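PDB 3BUU: uncharacterized protein TP-0789 domain-containing protein, which is of unknown function but, as a LolA superfamily member with a signal sequence, probably binds lipid or lipoprotein acyl chains in the bacterial envelope. Local coordinates for residues G104-Y115 / V142-W150. Numbering follows the deposited sequence.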
# COMPACT_ATOMS: atom_id res chain seq x y z
N GLY A 104 4.55 3.92 1.71
CA GLY A 104 3.91 2.93 2.55
C GLY A 104 2.80 2.18 1.84
O GLY A 104 2.51 1.04 2.24
N ASP A 105 2.20 2.75 0.79
CA ASP A 105 1.19 2.04 0.09
C ASP A 105 1.72 0.79 -0.58
O ASP A 105 0.98 -0.16 -0.80
CB ASP A 105 0.54 2.93 -0.98
CG ASP A 105 -0.19 4.14 -0.46
OD1 ASP A 105 -0.67 4.09 0.69
OD2 ASP A 105 -0.28 5.13 -1.23
N ILE A 106 3.00 0.76 -0.92
CA ILE A 106 3.58 -0.44 -1.53
C ILE A 106 4.41 -1.23 -0.54
O ILE A 106 4.41 -2.47 -0.59
CB ILE A 106 4.42 -0.04 -2.76
CG1 ILE A 106 3.53 0.75 -3.70
CG2 ILE A 106 5.06 -1.26 -3.42
CD1 ILE A 106 2.27 0.04 -4.18
N ALA A 107 5.06 -0.54 0.38
CA ALA A 107 6.00 -1.23 1.25
C ALA A 107 5.34 -1.92 2.43
O ALA A 107 5.90 -2.87 2.94
CB ALA A 107 7.05 -0.24 1.74
N ARG A 108 4.21 -1.38 2.92
CA ARG A 108 3.47 -1.97 4.08
C ARG A 108 2.55 -3.05 3.55
O ARG A 108 2.17 -3.06 2.38
CB ARG A 108 2.59 -0.95 4.84
CG ARG A 108 3.27 0.27 5.46
CD ARG A 108 4.42 -0.04 6.37
NE ARG A 108 4.07 -0.05 7.79
CZ ARG A 108 4.99 -0.13 8.73
NH1 ARG A 108 6.26 -0.23 8.40
NH2 ARG A 108 4.65 -0.16 10.00
N ALA A 109 2.18 -3.96 4.44
CA ALA A 109 1.27 -5.04 4.09
C ALA A 109 -0.14 -4.76 4.59
O ALA A 109 -1.12 -5.07 3.91
CB ALA A 109 1.77 -6.36 4.67
N ASN A 110 -0.22 -4.18 5.79
CA ASN A 110 -1.47 -4.24 6.55
C ASN A 110 -1.79 -2.95 7.22
O ASN A 110 -0.87 -2.22 7.60
CB ASN A 110 -1.34 -5.33 7.60
CG ASN A 110 -1.16 -6.70 6.93
OD1 ASN A 110 -1.98 -7.05 6.09
ND2 ASN A 110 -0.09 -7.42 7.22
N PHE A 111 -3.08 -2.64 7.41
CA PHE A 111 -3.44 -1.52 8.27
C PHE A 111 -3.28 -1.89 9.75
O PHE A 111 -2.88 -1.03 10.56
CB PHE A 111 -4.89 -1.13 8.03
CG PHE A 111 -5.14 -0.49 6.69
CD1 PHE A 111 -4.56 0.73 6.35
CD2 PHE A 111 -5.99 -1.11 5.80
CE1 PHE A 111 -4.84 1.31 5.08
CE2 PHE A 111 -6.28 -0.51 4.57
CZ PHE A 111 -5.68 0.70 4.23
N THR A 112 -3.62 -3.12 10.13
CA THR A 112 -3.51 -3.55 11.53
C THR A 112 -2.09 -3.33 12.00
O THR A 112 -1.13 -3.67 11.28
CB THR A 112 -3.92 -5.00 11.67
OG1 THR A 112 -5.30 -5.15 11.35
CG2 THR A 112 -3.73 -5.52 13.10
N GLY A 113 -1.96 -2.76 13.19
CA GLY A 113 -0.66 -2.48 13.80
C GLY A 113 -0.19 -1.05 13.58
O GLY A 113 0.60 -0.51 14.36
N ASP A 114 -0.64 -0.43 12.50
CA ASP A 114 -0.26 0.96 12.19
C ASP A 114 -1.33 1.97 12.59
O ASP A 114 -1.06 3.15 12.69
CB ASP A 114 0.01 1.12 10.69
CG ASP A 114 1.36 0.62 10.24
OD1 ASP A 114 2.13 0.13 11.12
OD2 ASP A 114 1.64 0.74 9.00
N TYR A 115 -2.58 1.49 12.76
CA TYR A 115 -3.73 2.36 12.98
C TYR A 115 -4.60 1.75 14.06
O TYR A 115 -4.83 0.54 14.08
CB TYR A 115 -4.62 2.49 11.72
CG TYR A 115 -3.85 3.07 10.57
CD1 TYR A 115 -3.75 4.44 10.40
CD2 TYR A 115 -3.17 2.25 9.69
CE1 TYR A 115 -2.97 4.99 9.38
CE2 TYR A 115 -2.37 2.78 8.69
CZ TYR A 115 -2.26 4.15 8.53
OH TYR A 115 -1.46 4.67 7.56
N VAL A 142 3.91 6.53 10.63
CA VAL A 142 3.12 5.66 9.78
C VAL A 142 2.74 6.44 8.53
O VAL A 142 3.07 7.64 8.36
CB VAL A 142 1.91 4.95 10.49
CG1 VAL A 142 2.37 4.15 11.68
CG2 VAL A 142 0.83 5.97 10.85
N THR A 143 2.13 5.77 7.57
CA THR A 143 1.94 6.38 6.28
C THR A 143 1.00 7.59 6.32
O THR A 143 1.24 8.58 5.63
CB THR A 143 1.54 5.34 5.23
OG1 THR A 143 2.41 4.21 5.32
CG2 THR A 143 1.58 5.88 3.80
N TYR A 144 -0.09 7.46 7.09
CA TYR A 144 -1.11 8.51 7.21
C TYR A 144 -1.49 8.76 8.61
O TYR A 144 -1.44 7.84 9.44
CB TYR A 144 -2.42 8.13 6.45
CG TYR A 144 -2.15 7.73 5.05
CD1 TYR A 144 -1.95 8.69 4.06
CD2 TYR A 144 -2.04 6.37 4.71
CE1 TYR A 144 -1.65 8.31 2.75
CE2 TYR A 144 -1.74 5.98 3.40
CZ TYR A 144 -1.55 6.97 2.43
OH TYR A 144 -1.24 6.65 1.14
N GLN A 145 -1.95 9.98 8.89
CA GLN A 145 -2.47 10.23 10.21
C GLN A 145 -3.89 9.72 10.40
O GLN A 145 -4.29 9.39 11.52
CB GLN A 145 -2.26 11.68 10.61
CG GLN A 145 -0.73 11.94 10.78
CD GLN A 145 -0.03 10.92 11.71
OE1 GLN A 145 0.66 9.97 11.24
NE2 GLN A 145 -0.24 11.08 13.01
N LYS A 146 -4.68 9.70 9.34
CA LYS A 146 -6.05 9.26 9.41
C LYS A 146 -6.46 8.67 8.08
O LYS A 146 -6.18 9.25 7.03
CB LYS A 146 -6.98 10.47 9.77
CG LYS A 146 -8.44 10.23 9.58
CD LYS A 146 -9.22 11.55 9.86
CE LYS A 146 -10.63 11.48 9.37
NZ LYS A 146 -11.35 12.70 9.81
N VAL A 147 -7.14 7.52 8.15
CA VAL A 147 -7.73 6.89 6.97
C VAL A 147 -9.18 6.54 7.33
O VAL A 147 -9.42 6.04 8.44
CB VAL A 147 -6.96 5.60 6.59
CG1 VAL A 147 -7.55 4.95 5.33
CG2 VAL A 147 -5.49 5.93 6.33
N LEU A 148 -10.14 6.73 6.43
CA LEU A 148 -11.47 6.15 6.58
C LEU A 148 -11.54 5.01 5.58
O LEU A 148 -11.29 5.20 4.40
CB LEU A 148 -12.57 7.19 6.29
CG LEU A 148 -12.61 8.41 7.20
CD1 LEU A 148 -13.85 9.23 6.87
CD2 LEU A 148 -12.51 8.05 8.66
N LEU A 149 -11.88 3.83 6.07
CA LEU A 149 -11.91 2.62 5.27
C LEU A 149 -13.32 2.03 5.27
O LEU A 149 -13.87 1.76 6.34
CB LEU A 149 -10.91 1.58 5.83
CG LEU A 149 -10.86 0.25 5.06
CD1 LEU A 149 -10.30 0.41 3.67
CD2 LEU A 149 -10.08 -0.77 5.86
N TRP A 150 -13.89 1.85 4.08
CA TRP A 150 -15.17 1.20 3.92
C TRP A 150 -14.94 -0.30 3.74
O TRP A 150 -14.19 -0.70 2.83
CB TRP A 150 -15.89 1.74 2.68
CG TRP A 150 -16.61 3.03 2.82
CD1 TRP A 150 -17.95 3.19 2.72
CD2 TRP A 150 -16.07 4.35 3.04
NE1 TRP A 150 -18.29 4.51 2.91
CE2 TRP A 150 -17.15 5.23 3.13
CE3 TRP A 150 -14.77 4.85 3.19
CZ2 TRP A 150 -17.01 6.59 3.33
CZ3 TRP A 150 -14.60 6.24 3.41
CH2 TRP A 150 -15.74 7.09 3.47
O HOH W 1 1.32 2.88 7.46
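Gly-104 and Thr-143 bring their backbones closest, CA to CA 5.4 Å, where a short helix inside the LolA-like antiparallel beta fold meets the loop leading into strand 146-152. After Gly-104 the 104-115 segment leaves the helix at Arg-108, loops round and returns at Asp-114, whose CA lies 6.3 Å from that of Val-142. The approach is tight enough that a CB on Gly-104 would collide with Thr-143 OG1 as it is placed, 3.4 Å from Gly-104 CA, consistent with a glycine here.

How two segments with no backbone-to-backbone bond between them can be joined through side chains is illustrated by two tyrosines. Tyr-115, with CG beside its own backbone N (chi1 -60°), reaches across so that its OH accepts a bent hydrogen bond from Tyr-144 N. The same ring packs obliquely against Val-142 CG2 and Val-147 CG2, while farther along the strand Leu-149 CD2 meets Phe-111 CE2 at 4.0 Å, near Leu-13 of helix 9-20. Tyr-144 in turn donates its OH to the syn lone pair of Asp-105 OD1 at 2.7 Å, OD1 lying in plane at the edge of the Tyr-144 ring, with carboxylate and ring planes 22° apart. Lys-172 reaches both groups, bonding to Tyr-144 OH and forming a salt bridge with Asp-105 OD2. A phenylalanine in place of Tyr-144 would probably leave Asp-105 OD1 without this donor and take from Lys-172 the hydroxyl it bonds to, although the backbone N-H would remain for Tyr-115.

At the start of segment 142-150, Val-142 CG1 rests against Asp-114 CG at 3.9 Å. Arg-108 grips this carboxylate side-on through NE and NH2, and Arg-76 supplies a second salt bridge to OD1. One water finishes the join, donating to Asp-114 OD2 at 2.7 Å and accepting from Thr-143 N.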